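Local structure of Pgp2 (Campylobacter jejuni subsp. jejuni, 6XJ6) at residues 197-202 against 213-218; 193-198 against 221-226; 50-55 against 148-153; 83-88 against 115-120. The protein determines helical cell shape, binding peptidoglycan through a pocket on its accessory NTF2-like domain and probably trimming it as an L,D-carboxypeptidase. All blocks are in the same frame, centred on the assembly; numbering follows the deposited sequence.

In the fold
Three of the four contacts turn on one aromatic ring edge set against another's face, and they fall into two groups at opposite sides of the chain's centre. Interactions 1 and 2 lie in the NTF2-like domain, their centres about 10 Å apart; both use helix 212-223, and Leu196 joins them by packing on Phe215 and Ala216. Interactions 3 and 4 belong to the L,D-transpeptidase-type domain, centres about 16 Å apart, and touch where Ala148 meets Lys84. Interaction 4 holds the predicted catalytic His119 and borders the predicted nucleophile Cys136. Between the two groups, centres are about 39 to 44 Å apart.

Interaction 1. Residues 197-202 against 213-218; sequences SFYDEQ and EQFASM
Tyr199 and Phe215 carry this contact between them, both buried. The edge of the Phe215 ring, led by CE2 and CZ, comes over one face of Tyr199. Phe215 CE2 sits 3.9 Å above the tyrosine plane and lies 4.0 Å from Tyr199 CG, while Phe215 CZ reaches 4.0 Å from Tyr199 CE1 farther along the same ring. The planes are inclined at 60°, a tilted version of the edge-to-face pair, with centroids 5.1 Å apart. The Phe215 ring extends from helix 212-223 with its CG anti to the backbone N (chi1 175°), which carries it across to the loop after helix 192-196. Phe204 meets both rings edge-to-face, so the pair is part of a larger aromatic cluster. The hydroxyl of Tyr199 is engaged as well: it hydrogen-bonds to Glu286 and to the indole nitrogen of Trp183, which should hold the far end of the ring in place. Polar anchoring at one end and ring packing over a face thus act on a single side chain. The arrangement is an aromatic core cluster that ties the loop to helix 212-223 within the NTF2-like domain.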
loop_
_atom_site.group_PDB
_atom_site.type_symbol
_atom_site.label_atom_id
_atom_site.label_comp_id
_atom_site.label_asym_id
_atom_site.label_seq_id
_atom_site.Cartn_x
_atom_site.Cartn_y
_atom_site.Cartn_z
ATOM N N SER A 197 3.177 22.180 2.978
ATOM C CA SER A 197 4.310 21.665 3.740
ATOM C C SER A 197 4.323 20.144 3.821
ATOM O O SER A 197 5.348 19.570 4.207
ATOM C CB SER A 197 4.299 22.246 5.157
ATOM O OG SER A 197 3.306 21.637 5.964
ATOM N N PHE A 198 3.224 19.478 3.479
ATOM C CA PHE A 198 3.151 18.028 3.550
ATOM C C PHE A 198 3.469 17.352 2.227
ATOM O O PHE A 198 3.290 16.139 2.110
ATOM C CB PHE A 198 1.775 17.588 4.053
ATOM C CG PHE A 198 1.531 17.938 5.488
ATOM C CD1 PHE A 198 0.731 19.011 5.825
ATOM C CD2 PHE A 198 2.130 17.208 6.499
ATOM C CE1 PHE A 198 0.514 19.337 7.142
ATOM C CE2 PHE A 198 1.920 17.531 7.822
ATOM C CZ PHE A 198 1.113 18.601 8.146
ATOM N N TYR A 199 3.949 18.100 1.239
ATOM C CA TYR A 199 4.347 17.544 -0.046
ATOM C C TYR A 199 5.852 17.685 -0.209
ATOM O O TYR A 199 6.443 18.678 0.223
ATOM C CB TYR A 199 3.595 18.228 -1.193
ATOM C CG TYR A 199 2.112 17.938 -1.117
ATOM C CD1 TYR A 199 1.549 16.885 -1.819
ATOM C CD2 TYR A 199 1.281 18.704 -0.312
ATOM C CE1 TYR A 199 0.197 16.601 -1.727
ATOM C CE2 TYR A 199 -0.065 18.428 -0.211
ATOM C CZ TYR A 199 -0.608 17.385 -0.917
ATOM O OH TYR A 199 -1.949 17.108 -0.808
ATOM N N ASP A 200 6.470 16.659 -0.794
ATOM C CA ASP A 200 7.916 16.655 -0.988
ATOM C C ASP A 200 8.238 17.474 -2.228
ATOM O O ASP A 200 7.954 17.057 -3.354
ATOM C CB ASP A 200 8.450 15.234 -1.125
ATOM C CG ASP A 200 9.956 15.205 -1.294
ATOM O OD1 ASP A 200 10.438 15.595 -2.376
ATOM O OD2 ASP A 200 10.661 14.838 -0.332
ATOM N N GLU A 201 8.850 18.636 -2.017
ATOM C CA GLU A 201 9.112 19.563 -3.107
ATOM C C GLU A 201 9.928 18.929 -4.222
ATOM O O GLU A 201 9.862 19.392 -5.366
ATOM C CB GLU A 201 9.846 20.784 -2.557
ATOM C CG GLU A 201 10.031 21.905 -3.558
ATOM C CD GLU A 201 10.558 23.172 -2.916
ATOM O OE1 GLU A 201 11.402 23.849 -3.540
ATOM O OE2 GLU A 201 10.132 23.484 -1.782
ATOM N N GLN A 202 10.691 17.881 -3.923
ATOM C CA GLN A 202 11.558 17.267 -4.917
ATOM C C GLN A 202 10.992 15.990 -5.521
ATOM O O GLN A 202 11.246 15.718 -6.699
ATOM C CB GLN A 202 12.926 16.955 -4.300
ATOM C CG GLN A 202 13.412 18.010 -3.314
ATOM C CD GLN A 202 14.922 18.168 -3.295
ATOM O OE1 GLN A 202 15.649 17.436 -3.970
ATOM N NE2 GLN A 202 15.402 19.133 -2.519
ATOM N N GLU A 213 6.340 23.991 -7.997
ATOM C CA GLU A 213 6.037 25.419 -8.052
ATOM C C GLU A 213 4.659 25.664 -8.657
ATOM O O GLU A 213 3.876 26.466 -8.132
ATOM C CB GLU A 213 7.121 26.154 -8.841
ATOM C CG GLU A 213 6.952 27.664 -8.876
ATOM C CD GLU A 213 8.069 28.359 -9.631
ATOM O OE1 GLU A 213 8.690 27.712 -10.501
ATOM O OE2 GLU A 213 8.331 29.549 -9.350
ATOM N N GLN A 214 4.335 24.963 -9.747
ATOM C CA GLN A 214 3.031 25.132 -10.379
ATOM C C GLN A 214 1.925 24.516 -9.534
ATOM O O GLN A 214 0.819 25.060 -9.457
ATOM C CB GLN A 214 3.047 24.522 -11.780
ATOM C CG GLN A 214 3.722 25.404 -12.823
ATOM C CD GLN A 214 5.181 25.677 -12.504
ATOM O OE1 GLN A 214 5.585 26.827 -12.321
ATOM N NE2 GLN A 214 5.982 24.618 -12.439
ATOM N N PHE A 215 2.205 23.378 -8.898
ATOM C CA PHE A 215 1.246 22.783 -7.974
ATOM C C PHE A 215 0.930 23.738 -6.830
ATOM O O PHE A 215 -0.237 23.919 -6.466
ATOM C CB PHE A 215 1.828 21.473 -7.448
ATOM C CG PHE A 215 1.000 20.804 -6.388
ATOM C CD1 PHE A 215 -0.165 20.125 -6.712
ATOM C CD2 PHE A 215 1.409 20.817 -5.063
ATOM C CE1 PHE A 215 -0.916 19.496 -5.734
ATOM C CE2 PHE A 215 0.662 20.177 -4.082
ATOM C CZ PHE A 215 -0.494 19.516 -4.418
ATOM N N ALA A 216 1.956 24.379 -6.269
ATOM C CA ALA A 216 1.744 25.327 -5.181
ATOM C C ALA A 216 0.848 26.478 -5.619
ATOM O O ALA A 216 -0.079 26.872 -4.901
ATOM C CB ALA A 216 3.092 25.863 -4.701
ATOM N N SER A 217 1.131 27.058 -6.788
ATOM C CA SER A 217 0.331 28.178 -7.268
ATOM C C SER A 217 -1.083 27.738 -7.627
ATOM O O SER A 217 -2.044 28.484 -7.409
ATOM C CB SER A 217 1.024 28.829 -8.463
ATOM O OG SER A 217 2.287 29.350 -8.081
ATOM N N MET A 218 -1.233 26.528 -8.173
ATOM C CA MET A 218 -2.564 26.011 -8.476
ATOM C C MET A 218 -3.388 25.855 -7.208
ATOM O O MET A 218 -4.567 26.225 -7.171
ATOM C CB MET A 218 -2.457 24.655 -9.174
ATOM C CG MET A 218 -3.807 24.004 -9.473
ATOM S SD MET A 218 -3.697 22.264 -9.910
ATOM C CE MET A 218 -3.362 21.502 -8.324
#

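Interaction 2. Residues 193-198 against 221-226; sequences NTYLSF and SIFSRK
Phe223 drives its edge into the face of Tyr195, an edge-to-face aromatic pair joining the short helix 192-196 to helix 212-223 in the NTF2-like domain. The second of these is close to its end here, and its last residues show how a helix terminus can be closed while it still delivers a core side chain. Ser221 supplies a carbonyl oxygen that accepts twice, from the backbone N of Ser224 and from the hydroxyl Ser224 OG, the latter at 2.7 Å. Phe223 follows and makes the contact proper. Its CZ stands 3.6 Å above the tyrosine plane, over the ring centre, and its CE2 lies 3.7 Å from Tyr195 CG. The planes meet at 61°, with the centroids 4.9 Å apart. On the other helix, the Tyr195 ring swings to the side of the carbonyl carbon, opposite the backbone N (chi1 173°), which sets it toward Phe223, and the tyrosine hydroxyl is hydrogen-bonded to Lys219, one turn back along the helix that brings Phe223. Beyond the phenylalanine the chain bends: residues Phe223 to Lys226 form a type I beta turn, and Lys226 leaves helical geometry with a positive phi of 49°. Its backbone N donates to Phe223 O at 2.8 Å. The lysine side chain is poorly ordered, but it curls back over the turn, where it hydrogen-bonds to Ser190 O and, more weakly, at 3.4 Å from Lys226 NZ, to that same Phe223 O.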
loop_
_atom_site.group_PDB
_atom_site.type_symbol
_atom_site.label_atom_id
_atom_site.label_comp_id
_atom_site.label_asym_id
_atom_site.label_seq_id
_atom_site.Cartn_x
_atom_site.Cartn_y
_atom_site.Cartn_z
ATOM N N ASN A 193 -0.203 27.339 2.869
ATOM C CA ASN A 193 1.183 27.110 3.266
ATOM C C ASN A 193 1.320 25.850 4.113
ATOM O O ASN A 193 2.224 25.037 3.889
ATOM C CB ASN A 193 1.737 28.334 3.991
ATOM C CG ASN A 193 1.924 29.517 3.062
ATOM O OD1 ASN A 193 1.954 29.358 1.842
ATOM N ND2 ASN A 193 2.052 30.709 3.633
ATOM N N THR A 194 0.435 25.666 5.096
ATOM C CA THR A 194 0.489 24.446 5.898
ATOM C C THR A 194 0.208 23.219 5.040
ATOM O O THR A 194 0.894 22.197 5.157
ATOM C CB THR A 194 -0.500 24.536 7.062
ATOM O OG1 THR A 194 -0.196 25.684 7.863
ATOM C CG2 THR A 194 -0.420 23.282 7.934
ATOM N N TYR A 195 -0.805 23.301 4.178
ATOM C CA TYR A 195 -1.143 22.187 3.295
ATOM C C TYR A 195 0.060 21.772 2.456
ATOM O O TYR A 195 0.420 20.590 2.404
ATOM C CB TYR A 195 -2.320 22.611 2.413
ATOM C CG TYR A 195 -2.717 21.662 1.303
ATOM C CD1 TYR A 195 -2.297 21.894 -0.001
ATOM C CD2 TYR A 195 -3.548 20.570 1.541
ATOM C CE1 TYR A 195 -2.666 21.056 -1.030
ATOM C CE2 TYR A 195 -3.925 19.720 0.510
ATOM C CZ TYR A 195 -3.484 19.976 -0.771
ATOM O OH TYR A 195 -3.849 19.147 -1.812
ATOM N N LEU A 196 0.713 22.740 1.813
ATOM C CA LEU A 196 1.837 22.436 0.936
ATOM C C LEU A 196 3.050 21.898 1.682
ATOM O O LEU A 196 3.880 21.216 1.074
ATOM C CB LEU A 196 2.237 23.677 0.138
ATOM C CG LEU A 196 1.214 24.175 -0.882
ATOM C CD1 LEU A 196 1.662 25.497 -1.478
ATOM C CD2 LEU A 196 1.006 23.136 -1.978
ATOM N N SER A 197 3.177 22.180 2.978
ATOM C CA SER A 197 4.310 21.665 3.740
ATOM C C SER A 197 4.323 20.144 3.821
ATOM O O SER A 197 5.348 19.570 4.207
ATOM C CB SER A 197 4.299 22.246 5.157
ATOM O OG SER A 197 3.306 21.637 5.964
ATOM N N PHE A 198 3.224 19.478 3.479
ATOM C CA PHE A 198 3.151 18.028 3.550
ATOM C C PHE A 198 3.469 17.352 2.227
ATOM O O PHE A 198 3.290 16.139 2.110
ATOM C CB PHE A 198 1.775 17.588 4.053
ATOM C CG PHE A 198 1.531 17.938 5.488
ATOM C CD1 PHE A 198 0.731 19.011 5.825
ATOM C CD2 PHE A 198 2.130 17.208 6.499
ATOM C CE1 PHE A 198 0.514 19.337 7.142
ATOM C CE2 PHE A 198 1.920 17.531 7.822
ATOM C CZ PHE A 198 1.113 18.601 8.146
ATOM N N SER A 221 -4.489 29.130 -5.807
ATOM C CA SER A 221 -5.602 29.621 -6.606
ATOM C C SER A 221 -6.907 28.939 -6.200
ATOM O O SER A 221 -7.927 29.604 -5.972
ATOM C CB SER A 221 -5.291 29.380 -8.084
ATOM O OG SER A 221 -6.229 30.017 -8.907
ATOM N N ILE A 222 -6.892 27.606 -6.107
ATOM C CA ILE A 222 -8.089 26.866 -5.706
ATOM C C ILE A 222 -8.514 27.257 -4.293
ATOM O O ILE A 222 -9.695 27.513 -4.033
ATOM C CB ILE A 222 -7.855 25.351 -5.838
ATOM C CG1 ILE A 222 -7.665 24.986 -7.314
ATOM C CG2 ILE A 222 -9.023 24.561 -5.227
ATOM C CD1 ILE A 222 -7.275 23.553 -7.537
ATOM N N PHE A 223 -7.561 27.296 -3.361
ATOM C CA PHE A 223 -7.880 27.626 -1.976
ATOM C C PHE A 223 -8.367 29.063 -1.818
ATOM O O PHE A 223 -9.002 29.378 -0.804
ATOM C CB PHE A 223 -6.648 27.416 -1.089
ATOM C CG PHE A 223 -6.351 25.972 -0.754
ATOM C CD1 PHE A 223 -6.969 24.926 -1.416
ATOM C CD2 PHE A 223 -5.435 25.671 0.241
ATOM C CE1 PHE A 223 -6.675 23.610 -1.095
ATOM C CE2 PHE A 223 -5.146 24.360 0.566
ATOM C CZ PHE A 223 -5.768 23.330 -0.105
ATOM N N SER A 224 -8.082 29.942 -2.783
ATOM C CA SER A 224 -8.494 31.337 -2.659
ATOM C C SER A 224 -10.008 31.491 -2.652
ATOM O O SER A 224 -10.509 32.548 -2.252
ATOM C CB SER A 224 -7.898 32.174 -3.789
ATOM O OG SER A 224 -8.612 31.972 -4.994
ATOM N N ARG A 225 -10.749 30.474 -3.094
ATOM C CA ARG A 225 -12.198 30.510 -2.935
ATOM C C ARG A 225 -12.578 30.648 -1.468
ATOM O O ARG A 225 -13.657 31.166 -1.152
ATOM C CB ARG A 225 -12.824 29.237 -3.505
ATOM C CG ARG A 225 -12.537 28.980 -4.965
ATOM C CD ARG A 225 -13.831 28.868 -5.758
ATOM N NE ARG A 225 -13.602 28.833 -7.201
ATOM C CZ ARG A 225 -14.562 28.967 -8.111
ATOM N NH1 ARG A 225 -15.822 29.154 -7.733
ATOM N NH2 ARG A 225 -14.262 28.925 -9.403
ATOM N N LYS A 226 -11.710 30.195 -0.563
ATOM C CA LYS A 226 -11.973 30.225 0.875
ATOM C C LYS A 226 -13.355 29.657 1.181
ATOM O O LYS A 226 -14.163 30.255 1.897
ATOM C CB LYS A 226 -11.794 31.634 1.446
ATOM C CG LYS A 226 -10.405 32.236 1.228
ATOM C CD LYS A 226 -9.299 31.354 1.805
ATOM C CE LYS A 226 -7.915 31.922 1.520
ATOM N NZ LYS A 226 -6.892 30.842 1.375
#

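Interaction 3. Residues 50-55 against 148-153; sequences RKDFEQ and AQVVQD
Glu54 OE1, two residues along the strand from the Asp52 that meets Val150, is gripped by two cations: Lys51 NZ at 2.8 Å, approaching from above the carboxylate plane, and Arg40 on the adjoining strand. The contact with helix 141-151 is made by Asp52 and Phe53. These two consecutive residues both face Val41 in a classic beta bulge, and each directs its CB toward the helix. Val150 meets them with both methyls. Its CG1 lies 3.5 Å from Asp52 CB, while CG2 rests 3.6 Å from Asp52 O and, more loosely, 4.4 Å from Phe53 CB. The valine methyls straddle the bulge, CG1 opposite the backbone N (chi1 168°) and CG2 opposite the carbonyl carbon. Phe53 turns the end of its ring away from Val150 and meets Phe147, one helical turn earlier, edge-to-face. The carboxylate of Asp52 has other business: Asp52 OD1 forms a salt bridge of 3.1 Å with Arg50 NE, and OD2 makes a long, weak ion pair with Lys154. Asp52 therefore divides its chemistry, lending its methylene and carbonyl oxygen to van der Waals packing against valine while its charge is probably balanced largely by Arg50 on the same strand, so the strand-helix contact itself rests on shape rather than on charge.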
loop_
_atom_site.group_PDB
_atom_site.type_symbol
_atom_site.label_atom_id
_atom_site.label_comp_id
_atom_site.label_asym_id
_atom_site.label_seq_id
_atom_site.Cartn_x
_atom_site.Cartn_y
_atom_site.Cartn_z
ATOM N N ARG A 50 -2.024 -13.082 13.651
ATOM C CA ARG A 50 -1.980 -14.536 13.666
ATOM C C ARG A 50 -1.498 -15.016 12.308
ATOM O O ARG A 50 -1.998 -14.557 11.276
ATOM C CB ARG A 50 -3.366 -15.118 13.963
ATOM C CG ARG A 50 -3.367 -16.609 14.243
ATOM C CD ARG A 50 -4.740 -17.075 14.708
ATOM N NE ARG A 50 -5.574 -17.538 13.596
ATOM C CZ ARG A 50 -6.121 -18.751 13.500
ATOM N NH1 ARG A 50 -5.955 -19.660 14.455
ATOM N NH2 ARG A 50 -6.858 -19.056 12.440
ATOM N N LYS A 51 -0.528 -15.927 12.303
ATOM C CA LYS A 51 -0.042 -16.508 11.057
ATOM C C LYS A 51 -0.984 -17.627 10.630
ATOM O O LYS A 51 -1.130 -18.631 11.341
ATOM C CB LYS A 51 1.382 -17.040 11.218
ATOM C CG LYS A 51 2.013 -17.473 9.899
ATOM C CD LYS A 51 3.515 -17.700 10.021
ATOM C CE LYS A 51 3.838 -18.951 10.807
ATOM N NZ LYS A 51 5.307 -19.149 10.929
ATOM N N ASP A 52 -1.622 -17.451 9.469
ATOM C CA ASP A 52 -2.610 -18.391 8.963
ATOM C C ASP A 52 -2.098 -19.260 7.828
ATOM O O ASP A 52 -2.737 -20.266 7.510
ATOM C CB ASP A 52 -3.849 -17.638 8.459
ATOM C CG ASP A 52 -4.668 -17.055 9.576
ATOM O OD1 ASP A 52 -4.527 -17.527 10.720
ATOM O OD2 ASP A 52 -5.460 -16.127 9.304
ATOM N N PHE A 53 -0.977 -18.899 7.213
ATOM C CA PHE A 53 -0.443 -19.649 6.090
ATOM C C PHE A 53 1.043 -19.351 5.972
ATOM O O PHE A 53 1.498 -18.238 6.261
ATOM C CB PHE A 53 -1.149 -19.287 4.775
ATOM C CG PHE A 53 -0.572 -19.978 3.568
ATOM C CD1 PHE A 53 -1.081 -21.189 3.140
ATOM C CD2 PHE A 53 0.475 -19.415 2.858
ATOM C CE1 PHE A 53 -0.549 -21.838 2.046
ATOM C CE2 PHE A 53 1.011 -20.061 1.755
ATOM C CZ PHE A 53 0.498 -21.263 1.345
ATOM N N GLU A 54 1.791 -20.358 5.538
ATOM C CA GLU A 54 3.207 -20.175 5.273
ATOM C C GLU A 54 3.657 -21.190 4.236
ATOM O O GLU A 54 3.285 -22.366 4.304
ATOM C CB GLU A 54 4.017 -20.355 6.559
ATOM C CG GLU A 54 5.518 -20.340 6.365
ATOM C CD GLU A 54 6.237 -20.553 7.672
ATOM O OE1 GLU A 54 6.396 -19.569 8.421
ATOM O OE2 GLU A 54 6.594 -21.715 7.973
ATOM N N GLN A 55 4.462 -20.731 3.280
ATOM C CA GLN A 55 5.228 -21.649 2.447
ATOM C C GLN A 55 6.644 -21.120 2.301
ATOM O O GLN A 55 6.845 -19.934 2.022
ATOM C CB GLN A 55 4.621 -21.868 1.057
ATOM C CG GLN A 55 5.224 -23.096 0.382
ATOM C CD GLN A 55 5.094 -23.098 -1.124
ATOM O OE1 GLN A 55 4.005 -23.281 -1.667
ATOM N NE2 GLN A 55 6.215 -22.910 -1.810
ATOM N N ALA A 148 -6.099 -20.238 -0.615
ATOM C CA ALA A 148 -7.385 -19.693 -1.043
ATOM C C ALA A 148 -8.363 -19.604 0.119
ATOM O O ALA A 148 -9.096 -18.617 0.243
ATOM C CB ALA A 148 -7.966 -20.551 -2.163
ATOM N N GLN A 149 -8.386 -20.626 0.981
ATOM C CA GLN A 149 -9.285 -20.615 2.127
ATOM C C GLN A 149 -8.942 -19.481 3.085
ATOM O O GLN A 149 -9.837 -18.851 3.658
ATOM C CB GLN A 149 -9.214 -21.963 2.843
ATOM C CG GLN A 149 -9.751 -23.122 2.022
ATOM C CD GLN A 149 -9.510 -24.466 2.682
ATOM O OE1 GLN A 149 -8.821 -24.557 3.700
ATOM N NE2 GLN A 149 -10.079 -25.519 2.106
ATOM N N VAL A 150 -7.649 -19.197 3.264
ATOM C CA VAL A 150 -7.244 -18.179 4.230
ATOM C C VAL A 150 -7.591 -16.779 3.743
ATOM O O VAL A 150 -7.887 -15.893 4.551
ATOM C CB VAL A 150 -5.745 -18.320 4.572
ATOM C CG1 VAL A 150 -5.232 -17.101 5.331
ATOM C CG2 VAL A 150 -5.502 -19.587 5.380
ATOM N N VAL A 151 -7.541 -16.534 2.429
ATOM C CA VAL A 151 -7.800 -15.197 1.899
ATOM C C VAL A 151 -9.247 -14.993 1.470
ATOM O O VAL A 151 -9.643 -13.846 1.204
ATOM C CB VAL A 151 -6.852 -14.835 0.732
ATOM C CG1 VAL A 151 -5.393 -14.905 1.181
ATOM C CG2 VAL A 151 -7.107 -15.730 -0.488
ATOM N N GLN A 152 -10.042 -16.056 1.381
ATOM C CA GLN A 152 -11.398 -15.943 0.861
ATOM C C GLN A 152 -12.217 -14.951 1.680
ATOM O O GLN A 152 -12.202 -14.979 2.912
ATOM C CB GLN A 152 -12.073 -17.317 0.870
ATOM C CG GLN A 152 -13.490 -17.316 0.332
ATOM C CD GLN A 152 -14.034 -18.716 0.124
ATOM O OE1 GLN A 152 -13.303 -19.635 -0.251
ATOM N NE2 GLN A 152 -15.325 -18.887 0.372
ATOM N N ASP A 153 -12.916 -14.057 0.980
ATOM C CA ASP A 153 -13.913 -13.162 1.573
ATOM C C ASP A 153 -13.314 -12.171 2.563
ATOM O O ASP A 153 -14.019 -11.670 3.445
ATOM C CB ASP A 153 -15.056 -13.943 2.231
ATOM C CG ASP A 153 -15.877 -14.732 1.228
ATOM O OD1 ASP A 153 -15.975 -14.293 0.064
ATOM O OD2 ASP A 153 -16.427 -15.786 1.606
#

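Interaction 4. Residues 83-88 against 115-120; sequences RKFNPG and GIWIHG
Phe85 points the rim of its ring straight at the face of the Trp117 indole, in a nearly ideal T-shaped stack. Its CZ stands 3.5 Å above the indole plane, over the centre of the ring system, and lies 3.7 Å from both Trp117 CE2 and Trp117 CD2. The planes are at 89°, and the centroid of the phenylalanine ring is 4.9 Å from that of the six-membered indole ring. Phe85 reaches this pose from a crowded rotamer, its CG between the backbone N and the carbonyl carbon (chi1 72°). Pro87 adds a looser touch, Pro87 CG to Trp117 CZ3 at 4.0 Å. The opposite indole face looks onto Gly115 O, toward the rim, so the indole lies between the Phe85 edge and the backbone carbonyl of Gly115, two residues before it. Two residues on, the predicted catalytic His119 donates from ND1 to Gly120 O at 2.8 Å, close to the ring plane and onto a carbonyl lone pair; this bond should limit rotation of the imidazole. Its neighbour Cys136 is the predicted nucleophile, and the Trp117 side chain comes within about 4 Å of that of Cys136. Strand 117-119 runs between strands 97-98 and 137-138. Phe85 also packs on Ala98 of strand 97-98, while Lys84 and Ile118 rest on Ala148 and Phe147 of helix 141-151.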
loop_
_atom_site.group_PDB
_atom_site.type_symbol
_atom_site.label_atom_id
_atom_site.label_comp_id
_atom_site.label_asym_id
_atom_site.label_seq_id
_atom_site.Cartn_x
_atom_site.Cartn_y
_atom_site.Cartn_z
ATOM N N ARG A 83 -9.680 -11.232 -6.004
ATOM C CA ARG A 83 -10.341 -12.489 -5.694
ATOM C C ARG A 83 -9.793 -13.618 -6.561
ATOM O O ARG A 83 -9.298 -13.398 -7.671
ATOM C CB ARG A 83 -11.851 -12.366 -5.914
ATOM N N LYS A 84 -9.887 -14.838 -6.036
ATOM C CA LYS A 84 -9.508 -16.024 -6.792
ATOM C C LYS A 84 -10.164 -16.004 -8.166
ATOM O O LYS A 84 -11.363 -15.729 -8.291
ATOM C CB LYS A 84 -9.963 -17.270 -6.030
ATOM C CG LYS A 84 -9.521 -18.582 -6.663
ATOM C CD LYS A 84 -9.801 -19.780 -5.762
ATOM C CE LYS A 84 -11.279 -20.058 -5.636
ATOM N NZ LYS A 84 -11.522 -21.252 -4.779
ATOM N N PHE A 85 -9.375 -16.297 -9.200
ATOM C CA PHE A 85 -9.906 -16.395 -10.551
ATOM C C PHE A 85 -9.216 -17.529 -11.296
ATOM O O PHE A 85 -8.171 -18.032 -10.879
ATOM C CB PHE A 85 -9.775 -15.070 -11.319
ATOM C CG PHE A 85 -8.370 -14.727 -11.718
ATOM C CD1 PHE A 85 -7.899 -15.056 -12.979
ATOM C CD2 PHE A 85 -7.524 -14.066 -10.852
ATOM C CE1 PHE A 85 -6.613 -14.738 -13.361
ATOM C CE2 PHE A 85 -6.233 -13.745 -11.235
ATOM C CZ PHE A 85 -5.780 -14.086 -12.490
ATOM N N ASN A 86 -9.830 -17.930 -12.407
ATOM C CA ASN A 86 -9.331 -19.026 -13.234
ATOM C C ASN A 86 -8.720 -18.493 -14.523
ATOM O O ASN A 86 -9.460 -18.071 -15.424
ATOM C CB ASN A 86 -10.475 -19.982 -13.554
ATOM C CG ASN A 86 -11.032 -20.625 -12.319
ATOM O OD1 ASN A 86 -12.177 -20.380 -11.943
ATOM N ND2 ASN A 86 -10.214 -21.441 -11.658
ATOM N N PRO A 87 -7.394 -18.501 -14.667
ATOM C CA PRO A 87 -6.792 -18.037 -15.929
ATOM C C PRO A 87 -7.242 -18.814 -17.158
ATOM O O PRO A 87 -7.171 -18.280 -18.273
ATOM C CB PRO A 87 -5.288 -18.207 -15.681
ATOM C CG PRO A 87 -5.141 -18.142 -14.179
ATOM C CD PRO A 87 -6.377 -18.802 -13.644
ATOM N N GLY A 88 -7.690 -20.055 -17.002
ATOM C CA GLY A 88 -8.065 -20.847 -18.157
ATOM C C GLY A 88 -6.892 -21.403 -18.926
ATOM O O GLY A 88 -7.060 -21.825 -20.074
ATOM N N GLY A 115 0.119 -7.795 -14.655
ATOM C CA GLY A 115 0.037 -9.244 -14.614
ATOM C C GLY A 115 0.877 -9.858 -13.518
ATOM O O GLY A 115 1.444 -10.946 -13.703
ATOM N N ILE A 116 0.969 -9.189 -12.370
ATOM C CA ILE A 116 1.696 -9.705 -11.220
ATOM C C ILE A 116 0.679 -10.409 -10.336
ATOM O O ILE A 116 -0.127 -9.766 -9.651
ATOM C CB ILE A 116 2.434 -8.591 -10.465
ATOM C CG1 ILE A 116 3.419 -7.869 -11.391
ATOM C CG2 ILE A 116 3.136 -9.158 -9.244
ATOM C CD1 ILE A 116 4.475 -8.765 -12.033
ATOM N N TRP A 117 0.713 -11.735 -10.370
ATOM C CA TRP A 117 -0.256 -12.586 -9.710
ATOM C C TRP A 117 0.455 -13.507 -8.734
ATOM O O TRP A 117 1.669 -13.713 -8.807
ATOM C CB TRP A 117 -0.961 -13.501 -10.724
ATOM C CG TRP A 117 -1.655 -12.811 -11.854
ATOM C CD1 TRP A 117 -1.964 -11.488 -11.954
ATOM C CD2 TRP A 117 -2.156 -13.432 -13.039
ATOM N NE1 TRP A 117 -2.614 -11.242 -13.146
ATOM C CE2 TRP A 117 -2.749 -12.426 -13.825
ATOM C CE3 TRP A 117 -2.151 -14.746 -13.517
ATOM C CZ2 TRP A 117 -3.321 -12.690 -15.066
ATOM C CZ3 TRP A 117 -2.726 -15.007 -14.744
ATOM C CH2 TRP A 117 -3.308 -13.987 -15.502
ATOM N N ILE A 118 -0.332 -14.058 -7.814
ATOM C CA ILE A 118 0.037 -15.243 -7.057
ATOM C C ILE A 118 -0.701 -16.407 -7.699
ATOM O O ILE A 118 -1.921 -16.341 -7.898
ATOM C CB ILE A 118 -0.353 -15.092 -5.577
ATOM C CG1 ILE A 118 0.417 -13.929 -4.941
ATOM C CG2 ILE A 118 -0.121 -16.407 -4.814
ATOM C CD1 ILE A 118 -0.027 -13.590 -3.507
ATOM N N HIS A 119 0.027 -17.462 -8.048
ATOM C CA HIS A 119 -0.592 -18.593 -8.724
ATOM C C HIS A 119 0.205 -19.850 -8.396
ATOM O O HIS A 119 1.027 -19.863 -7.474
ATOM C CB HIS A 119 -0.754 -18.312 -10.228
ATOM C CG HIS A 119 0.530 -18.055 -10.955
ATOM N ND1 HIS A 119 1.524 -19.000 -11.076
ATOM C CD2 HIS A 119 0.970 -16.958 -11.617
ATOM C CE1 HIS A 119 2.524 -18.495 -11.782
ATOM N NE2 HIS A 119 2.212 -17.259 -12.125
ATOM N N GLY A 120 -0.061 -20.922 -9.143
ATOM C CA GLY A 120 0.554 -22.199 -8.916
ATOM C C GLY A 120 1.536 -22.583 -10.000
ATOM O O GLY A 120 2.081 -21.735 -10.723
#